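Local structure of putative uncharacterized protein (Chaetomium thermophilum, 5IJP) at residues V75-I80 against E172-S177; I12-W17 against H70-V75. The protein binds inositol hexakisphosphate through the SPX domain of Vtc4 and so probably acts as an inositol polyphosphate sensor in phosphate homeostasis. One frame throughout, in Å; residues are numbered along the deposited sequence.

Contact 1 (V75-I80 against E172-S177); sequences VKAMEI and ENYDAS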
ATOM      1  N   VAL A  75       5.910  -5.913  -6.006  1.00 66.87           N
ATOM      2  CA  VAL A  75       5.667  -7.277  -6.499  1.00 68.01           C
ATOM      3  C   VAL A  75       4.252  -7.420  -7.079  1.00 71.65           C
ATOM      4  O   VAL A  75       4.107  -7.896  -8.206  1.00 71.88           O
ATOM      5  CB  VAL A  75       5.992  -8.369  -5.431  1.00 72.96           C
ATOM      6  CG1 VAL A  75       5.737  -9.777  -5.966  1.00 74.26           C
ATOM      7  CG2 VAL A  75       7.430  -8.249  -4.932  1.00 73.78           C
ATOM      8  N   LYS A  76       3.227  -6.973  -6.327  1.00 67.54           N
ATOM      9  CA  LYS A  76       1.826  -7.060  -6.735  1.00 67.27           C
ATOM     10  C   LYS A  76       1.486  -6.186  -7.950  1.00 71.34           C
ATOM     11  O   LYS A  76       0.836  -6.683  -8.870  1.00 71.55           O
ATOM     12  CB  LYS A  76       0.884  -6.775  -5.552  1.00 69.24           C
ATOM     13  CG  LYS A  76      -0.535  -7.309  -5.749  1.00 86.11           C
ATOM     14  CD  LYS A  76      -0.677  -8.793  -5.379  1.00 97.96           C
ATOM     15  CE  LYS A  76      -1.681  -9.517  -6.248  1.00109.39           C
ATOM     16  NZ  LYS A  76      -3.083  -9.097  -5.975  1.00117.89           N
ATOM     17  N   ALA A  77       1.933  -4.909  -7.965  1.00 67.55           N
ATOM     18  CA  ALA A  77       1.683  -3.970  -9.068  1.00 67.49           C
ATOM     19  C   ALA A  77       2.313  -4.426 -10.382  1.00 72.96           C
ATOM     20  O   ALA A  77       1.684  -4.293 -11.435  1.00 72.96           O
ATOM     21  CB  ALA A  77       2.179  -2.581  -8.706  1.00 67.78           C
ATOM     22  N   MET A  78       3.542  -4.972 -10.317  1.00 70.60           N
ATOM     23  CA  MET A  78       4.277  -5.480 -11.476  1.00 71.94           C
ATOM     24  C   MET A  78       3.632  -6.740 -12.039  1.00 76.53           C
ATOM     25  O   MET A  78       3.646  -6.936 -13.256  1.00 77.11           O
ATOM     26  CB  MET A  78       5.742  -5.722 -11.123  1.00 75.36           C
ATOM     27  CG  MET A  78       6.599  -4.485 -11.279  1.00 79.40           C
ATOM     28  SD  MET A  78       8.260  -4.650 -10.580  1.00 84.98           S
ATOM     29  CE  MET A  78       8.861  -6.046 -11.489  1.00 83.87           C
ATOM     30  N   GLU A  79       3.049  -7.580 -11.156  1.00 72.86           N
ATOM     31  CA  GLU A  79       2.325  -8.798 -11.533  1.00 73.43           C
ATOM     32  C   GLU A  79       1.027  -8.407 -12.239  1.00 76.81           C
ATOM     33  O   GLU A  79       0.638  -9.067 -13.202  1.00 77.33           O
ATOM     34  CB  GLU A  79       2.035  -9.669 -10.302  1.00 74.83           C
ATOM     35  CG  GLU A  79       3.185 -10.592  -9.932  1.00 86.70           C
ATOM     36  CD  GLU A  79       3.155 -11.207  -8.544  1.00107.60           C
ATOM     37  OE1 GLU A  79       2.289 -10.821  -7.725  1.00 99.61           O
ATOM     38  OE2 GLU A  79       4.024 -12.064  -8.266  1.00103.40           O
ATOM     39  N   ILE A  80       0.383  -7.308 -11.777  1.00 72.13           N
ATOM     40  CA  ILE A  80      -0.838  -6.739 -12.355  1.00 71.64           C
ATOM     41  C   ILE A  80      -0.518  -6.159 -13.746  1.00 76.22           C
ATOM     42  O   ILE A  80      -1.271  -6.407 -14.688  1.00 76.42           O
ATOM     43  CB  ILE A  80      -1.509  -5.719 -11.381  1.00 73.71           C
ATOM     44  CG1 ILE A  80      -2.189  -6.455 -10.201  1.00 73.91           C
ATOM     45  CG2 ILE A  80      -2.519  -4.813 -12.100  1.00 74.51           C
ATOM     46  CD1 ILE A  80      -2.401  -5.618  -8.922  1.00 79.66           C
ATOM     47  N   GLU A 172       4.601   5.241 -12.731  1.00 73.63           N
ATOM     48  CA  GLU A 172       4.224   5.934 -13.969  1.00 75.04           C
ATOM     49  C   GLU A 172       3.696   4.952 -15.026  1.00 78.72           C
ATOM     50  O   GLU A 172       2.680   5.233 -15.666  1.00 78.89           O
ATOM     51  CB  GLU A 172       5.403   6.754 -14.519  1.00 78.50           C
ATOM     52  CG  GLU A 172       4.992   7.832 -15.508  1.00 91.07           C
ATOM     53  CD  GLU A 172       6.140   8.445 -16.283  1.00114.77           C
ATOM     54  OE1 GLU A 172       6.490   9.614 -16.002  1.00110.70           O
ATOM     55  OE2 GLU A 172       6.687   7.760 -17.179  1.00109.55           O
ATOM     56  N   ASN A 173       4.378   3.802 -15.190  1.00 74.70           N
ATOM     57  CA  ASN A 173       4.009   2.755 -16.147  1.00 74.54           C
ATOM     58  C   ASN A 173       2.796   1.950 -15.669  1.00 75.81           C
ATOM     59  O   ASN A 173       2.016   1.478 -16.498  1.00 75.67           O
ATOM     60  CB  ASN A 173       5.197   1.830 -16.430  1.00 76.97           C
ATOM     61  CG  ASN A 173       6.435   2.546 -16.921  1.00105.67           C
ATOM     62  OD1 ASN A 173       7.384   2.785 -16.164  1.00102.49           O
ATOM     63  ND2 ASN A 173       6.455   2.906 -18.197  1.00 98.94           N
ATOM     64  N   TYR A 174       2.640   1.796 -14.337  1.00 70.37           N
ATOM     65  CA  TYR A 174       1.535   1.070 -13.710  1.00 68.68           C
ATOM     66  C   TYR A 174       0.214   1.825 -13.848  1.00 71.88           C
ATOM     67  O   TYR A 174      -0.801   1.202 -14.155  1.00 71.29           O
ATOM     68  CB  TYR A 174       1.841   0.747 -12.230  1.00 68.65           C
ATOM     69  CG  TYR A 174       0.686   0.111 -11.485  1.00 69.55           C
ATOM     70  CD1 TYR A 174       0.361  -1.229 -11.672  1.00 71.42           C
ATOM     71  CD2 TYR A 174      -0.080   0.850 -10.587  1.00 69.85           C
ATOM     72  CE1 TYR A 174      -0.708  -1.815 -10.997  1.00 71.72           C
ATOM     73  CE2 TYR A 174      -1.155   0.275  -9.911  1.00 70.23           C
ATOM     74  CZ  TYR A 174      -1.463  -1.059 -10.116  1.00 77.83           C
ATOM     75  OH  TYR A 174      -2.519  -1.632  -9.448  1.00 78.79           O
ATOM     76  N   ASP A 175       0.224   3.157 -13.607  1.00 68.43           N
ATOM     77  CA  ASP A 175      -0.962   4.013 -13.713  1.00 68.59           C
ATOM     78  C   ASP A 175      -1.530   4.019 -15.132  1.00 73.33           C
ATOM     79  O   ASP A 175      -2.750   3.987 -15.293  1.00 73.15           O
ATOM     80  CB  ASP A 175      -0.666   5.443 -13.226  1.00 71.01           C
ATOM     81  CG  ASP A 175      -0.477   5.587 -11.724  1.00 78.43           C
ATOM     82  OD1 ASP A 175      -1.159   4.863 -10.962  1.00 77.39           O
ATOM     83  OD2 ASP A 175       0.317   6.457 -11.309  1.00 84.71           O
ATOM     84  N   ALA A 176      -0.644   4.009 -16.152  1.00 70.65           N
ATOM     85  CA  ALA A 176      -1.007   3.961 -17.570  1.00 71.87           C
ATOM     86  C   ALA A 176      -1.641   2.610 -17.922  1.00 75.07           C
ATOM     87  O   ALA A 176      -2.562   2.566 -18.738  1.00 75.68           O
ATOM     88  CB  ALA A 176       0.221   4.204 -18.433  1.00 74.00           C
ATOM     89  N   SER A 177      -1.155   1.518 -17.287  1.00 70.22           N
ATOM     90  CA  SER A 177      -1.659   0.152 -17.468  1.00 69.47           C
ATOM     91  C   SER A 177      -3.083   0.015 -16.913  1.00 72.82           C
ATOM     92  O   SER A 177      -3.908  -0.660 -17.530  1.00 72.70           O
ATOM     93  CB  SER A 177      -0.728  -0.857 -16.800  1.00 71.92           C
ATOM     94  OG  SER A 177       0.586  -0.791 -17.331  1.00 81.28           O
TER

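Contact 2 (I12-W17 against H70-V75); sequences IREYQW and HAKQQV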
ATOM      1  N   ILE A  12      -6.080  -8.675   4.361  1.00 93.49           N
ATOM      2  CA  ILE A  12      -6.280  -9.634   3.273  1.00 93.62           C
ATOM      3  C   ILE A  12      -5.156 -10.668   3.403  1.00 97.36           C
ATOM      4  O   ILE A  12      -3.998 -10.284   3.585  1.00 95.80           O
ATOM      5  CB  ILE A  12      -6.281  -8.940   1.873  1.00 95.23           C
ATOM      6  CG1 ILE A  12      -7.231  -7.720   1.833  1.00 95.33           C
ATOM      7  CG2 ILE A  12      -6.619  -9.938   0.753  1.00 96.77           C
ATOM      8  CD1 ILE A  12      -6.735  -6.548   0.970  1.00100.56           C
ATOM      9  N   ARG A  13      -5.496 -11.971   3.313  1.00 95.42           N
ATOM     10  CA  ARG A  13      -4.555 -13.098   3.419  1.00 96.16           C
ATOM     11  C   ARG A  13      -3.397 -13.030   2.405  1.00 98.19           C
ATOM     12  O   ARG A  13      -2.319 -13.564   2.673  1.00 98.37           O
ATOM     13  CB  ARG A  13      -5.293 -14.443   3.319  1.00 98.83           C
ATOM     14  CG  ARG A  13      -6.221 -14.740   4.495  1.00110.72           C
ATOM     15  CD  ARG A  13      -5.642 -15.770   5.445  1.00122.71           C
ATOM     16  NE  ARG A  13      -6.625 -16.194   6.444  1.00133.69           N
ATOM     17  CZ  ARG A  13      -6.742 -15.668   7.659  1.00148.35           C
ATOM     18  NH1 ARG A  13      -5.933 -14.689   8.048  1.00133.67           N
ATOM     19  NH2 ARG A  13      -7.665 -16.118   8.497  1.00137.81           N
ATOM     20  N   GLU A  14      -3.626 -12.356   1.259  1.00 92.85           N
ATOM     21  CA  GLU A  14      -2.658 -12.128   0.182  1.00 91.37           C
ATOM     22  C   GLU A  14      -1.507 -11.218   0.663  1.00 93.39           C
ATOM     23  O   GLU A  14      -0.350 -11.459   0.309  1.00 93.10           O
ATOM     24  CB  GLU A  14      -3.387 -11.528  -1.045  1.00 91.73           C
ATOM     25  CG  GLU A  14      -2.514 -10.939  -2.149  1.00101.40           C
ATOM     26  CD  GLU A  14      -1.607 -11.904  -2.888  1.00124.16           C
ATOM     27  OE1 GLU A  14      -2.127 -12.856  -3.514  1.00121.06           O
ATOM     28  OE2 GLU A  14      -0.374 -11.682  -2.876  1.00118.22           O
ATOM     29  N   TYR A  15      -1.831 -10.192   1.477  1.00 88.43           N
ATOM     30  CA  TYR A  15      -0.868  -9.220   2.011  1.00 86.73           C
ATOM     31  C   TYR A  15      -0.620  -9.385   3.530  1.00 90.12           C
ATOM     32  O   TYR A  15       0.145  -8.607   4.100  1.00 88.85           O
ATOM     33  CB  TYR A  15      -1.338  -7.777   1.712  1.00 86.44           C
ATOM     34  CG  TYR A  15      -1.788  -7.516   0.290  1.00 87.82           C
ATOM     35  CD1 TYR A  15      -0.885  -7.106  -0.686  1.00 89.03           C
ATOM     36  CD2 TYR A  15      -3.131  -7.615  -0.066  1.00 89.14           C
ATOM     37  CE1 TYR A  15      -1.298  -6.844  -1.992  1.00 89.54           C
ATOM     38  CE2 TYR A  15      -3.556  -7.360  -1.369  1.00 89.74           C
ATOM     39  CZ  TYR A  15      -2.636  -6.973  -2.329  1.00 96.17           C
ATOM     40  OH  TYR A  15      -3.055  -6.714  -3.612  1.00 96.85           O
ATOM     41  N   GLN A  16      -1.256 -10.402   4.162  1.00 87.50           N
ATOM     42  CA  GLN A  16      -1.255 -10.752   5.596  1.00 88.19           C
ATOM     43  C   GLN A  16       0.035 -10.430   6.387  1.00 90.64           C
ATOM     44  O   GLN A  16      -0.057  -9.822   7.455  1.00 90.01           O
ATOM     45  CB  GLN A  16      -1.619 -12.237   5.786  1.00 92.01           C
ATOM     46  CG  GLN A  16      -2.256 -12.552   7.145  1.00108.61           C
ATOM     47  CD  GLN A  16      -2.456 -14.029   7.421  1.00130.20           C
ATOM     48  OE1 GLN A  16      -2.356 -14.890   6.537  1.00126.56           O
ATOM     49  NE2 GLN A  16      -2.768 -14.352   8.667  1.00123.90           N
ATOM     50  N   TRP A  17       1.210 -10.852   5.885  1.00 86.53           N
ATOM     51  CA  TRP A  17       2.501 -10.653   6.564  1.00 86.01           C
ATOM     52  C   TRP A  17       3.256  -9.378   6.142  1.00 86.39           C
ATOM     53  O   TRP A  17       4.424  -9.218   6.510  1.00 86.14           O
ATOM     54  CB  TRP A  17       3.400 -11.886   6.356  1.00 86.81           C
ATOM     55  CG  TRP A  17       2.876 -13.152   6.964  1.00 90.28           C
ATOM     56  CD1 TRP A  17       2.103 -14.094   6.353  1.00 94.39           C
ATOM     57  CD2 TRP A  17       3.132 -13.637   8.288  1.00 92.07           C
ATOM     58  NE1 TRP A  17       1.848 -15.131   7.220  1.00 96.50           N
ATOM     59  CE2 TRP A  17       2.466 -14.876   8.417  1.00 98.44           C
ATOM     60  CE3 TRP A  17       3.856 -13.141   9.387  1.00 93.42           C
ATOM     61  CZ2 TRP A  17       2.499 -15.625   9.600  1.00100.39           C
ATOM     62  CZ3 TRP A  17       3.889 -13.884  10.557  1.00 97.39           C
ATOM     63  CH2 TRP A  17       3.217 -15.110  10.656  1.00100.54           C
ATOM     64  N   HIS A  70       6.604  -1.309   0.855  1.00 61.60           N
ATOM     65  CA  HIS A  70       7.054  -0.900  -0.480  1.00 61.64           C
ATOM     66  C   HIS A  70       7.487  -2.073  -1.367  1.00 66.32           C
ATOM     67  O   HIS A  70       7.320  -1.995  -2.586  1.00 66.26           O
ATOM     68  CB  HIS A  70       8.158   0.168  -0.388  1.00 62.81           C
ATOM     69  CG  HIS A  70       7.686   1.518   0.071  1.00 65.57           C
ATOM     70  ND1 HIS A  70       8.579   2.552   0.295  1.00 67.83           N
ATOM     71  CD2 HIS A  70       6.432   1.965   0.330  1.00 66.52           C
ATOM     72  CE1 HIS A  70       7.846   3.585   0.679  1.00 66.69           C
ATOM     73  NE2 HIS A  70       6.549   3.279   0.716  1.00 66.30           N
ATOM     74  N   ALA A  71       8.018  -3.158  -0.761  1.00 63.37           N
ATOM     75  CA  ALA A  71       8.426  -4.364  -1.483  1.00 64.29           C
ATOM     76  C   ALA A  71       7.192  -5.125  -1.972  1.00 67.75           C
ATOM     77  O   ALA A  71       7.157  -5.519  -3.137  1.00 67.91           O
ATOM     78  CB  ALA A  71       9.284  -5.257  -0.599  1.00 66.31           C
ATOM     79  N   LYS A  72       6.168  -5.294  -1.100  1.00 63.63           N
ATOM     80  CA  LYS A  72       4.909  -5.973  -1.434  1.00 63.28           C
ATOM     81  C   LYS A  72       4.098  -5.169  -2.458  1.00 66.36           C
ATOM     82  O   LYS A  72       3.462  -5.765  -3.330  1.00 66.17           O
ATOM     83  CB  LYS A  72       4.083  -6.265  -0.165  1.00 65.49           C
ATOM     84  CG  LYS A  72       2.857  -7.165  -0.382  1.00 79.54           C
ATOM     85  CD  LYS A  72       3.216  -8.632  -0.626  1.00 90.95           C
ATOM     86  CE  LYS A  72       2.049  -9.405  -1.184  1.00103.04           C
ATOM     87  NZ  LYS A  72       2.384 -10.839  -1.378  1.00114.55           N
ATOM     88  N   GLN A  73       4.146  -3.820  -2.361  1.00 62.19           N
ATOM     89  CA  GLN A  73       3.474  -2.899  -3.283  1.00 61.53           C
ATOM     90  C   GLN A  73       4.054  -3.035  -4.693  1.00 66.05           C
ATOM     91  O   GLN A  73       3.312  -2.933  -5.665  1.00 65.69           O
ATOM     92  CB  GLN A  73       3.614  -1.446  -2.801  1.00 62.40           C
ATOM     93  CG  GLN A  73       2.606  -1.041  -1.727  1.00 78.54           C
ATOM     94  CD  GLN A  73       2.738   0.399  -1.274  1.00 97.73           C
ATOM     95  OE1 GLN A  73       3.500   1.204  -1.827  1.00 93.73           O
ATOM     96  NE2 GLN A  73       1.977   0.763  -0.255  1.00 89.91           N
ATOM     97  N   GLN A  74       5.377  -3.287  -4.792  1.00 63.38           N
ATOM     98  CA  GLN A  74       6.103  -3.455  -6.048  1.00 64.29           C
ATOM     99  C   GLN A  74       5.773  -4.781  -6.736  1.00 69.34           C
ATOM    100  O   GLN A  74       5.425  -4.771  -7.917  1.00 69.23           O
ATOM    101  CB  GLN A  74       7.619  -3.321  -5.817  1.00 66.60           C
ATOM    102  CG  GLN A  74       8.443  -3.341  -7.101  1.00 81.34           C
ATOM    103  CD  GLN A  74       9.881  -2.988  -6.856  1.00 99.78           C
ATOM    104  OE1 GLN A  74      10.219  -1.843  -6.544  1.00 95.60           O
ATOM    105  NE2 GLN A  74      10.762  -3.963  -7.013  1.00 91.74           N
ATOM    106  N   VAL A  75       5.910  -5.913  -6.006  1.00 66.87           N
ATOM    107  CA  VAL A  75       5.667  -7.277  -6.499  1.00 68.01           C
ATOM    108  C   VAL A  75       4.252  -7.420  -7.079  1.00 71.65           C
ATOM    109  O   VAL A  75       4.107  -7.896  -8.206  1.00 71.88           O
ATOM    110  CB  VAL A  75       5.992  -8.369  -5.431  1.00 72.96           C
ATOM    111  CG1 VAL A  75       5.737  -9.777  -5.966  1.00 74.26           C
ATOM    112  CG2 VAL A  75       7.430  -8.249  -4.932  1.00 73.78           C
TER

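Contact 1 (V75-I80 against E172-S177)
Tyr174 lays one face of its ring over the methyl of Ala77, while Ile80, one helical turn further on, meets the same ring at its edge. Ala77 CB lies 3.9 Å from the Tyr174 ring centroid and 20° off the ring normal, a CH-pi contact displaced toward the CD1-CE1 rim. Alanine suits this place because its small methyl fits under the ring face and nothing bulkier holds the helices apart: Ala77 CA and Tyr174 CA are 6.9 Å apart. Ile80, its side chain oblique to that of Tyr174, approaches with its gamma methyl, CG2 standing 3.7 Å from Tyr174 CE1 and near the ring plane. Its delta methyl reaches further along, with Ile80 CD1 4.0 Å from Tyr174 OH. A broad ring can thus offer Ala77 a face and Ile80 an edge at once, and the branched isoleucine supplies two methyls for that edge. Tyr174 is carried across by a first torsion that sets CG anti to the backbone N (chi1 175°). The pairing joins the long helix 52-97 of the SPX helical bundle to the C-terminal helix 171-190, and Leu130 and Val127 of helix 110-151 also touch the tyrosine, so the buried ring is in contact with two helices besides its own. Ser177 turns its hydroxyl back on its own helix, donating from OG to Asn173 O at 2.8 Å, and is buried beside Ser81 and Ile84.

Contact 2 (I12-W17 against H70-V75)
Lys72 crosses from its helix to the loop 12-17 and ends at Glu14, passing the ring of Tyr15 on the way. Its ammonium group forms a salt bridge with the carboxylate, Lys72 NZ lying 3.2 Å from Glu14 OE2 and meeting that oxygen nearly along its C-O axis. A second, weak hydrogen bond runs from Lys72 NZ to Glu14 O at 3.3 Å, so one charged group reaches both the side chain and, less firmly, the backbone of the same loop residue. Lysine suits the position because its long aliphatic stem can span to the loop while its end supplies the charge. The first torsion (chi1 -171°) puts CG at the aromatic edge, in the ring plane, with Lys72 CG and Tyr15 CD1 3.8 Å apart and the side chains at about a right angle. The bend at chi2 (73°) then directs the rest of the stem, and Lys72 CE is also 3.8 Å from Tyr15 CD1. Tyrosine fits by giving this stem an edge and Glu14 a face. Glutamate brings both the opposite charge and an apolar CG, which sits 3.8 Å above the centre of the Tyr15 ring. The loop connects helix 3-9 with helix 22-30 and rests against the middle of helix 52-97, while Tyr15 reaches on to helix 110-151, stacking with Phe133 and touching Leu130.

Overall arrangement
Helix 52-97 serves both contacts: it meets the loop between helices 3-9 and 22-30 through residues 70-75 and helix 171-190 through 75-80, with Val75 shared and the contact centres 14 Å apart. Lys76 joins them directly. Its NZ lies 3.4 Å from Tyr15 OH, a weak hydrogen bond, and its CD is 3.8 Å from Glu14 OE2. Helix 110-151 is common ground, one leucine of it touching residues of both contacts. Neither contact includes a residue that binds inositol hexakisphosphate, but the loop of contact 2 connects two helices that do, with Phe3 to Gln5 before it and Tyr22, Lys26 and Lys30 after it, and helix 110-151 contributes Lys147 and Met151 at its far end.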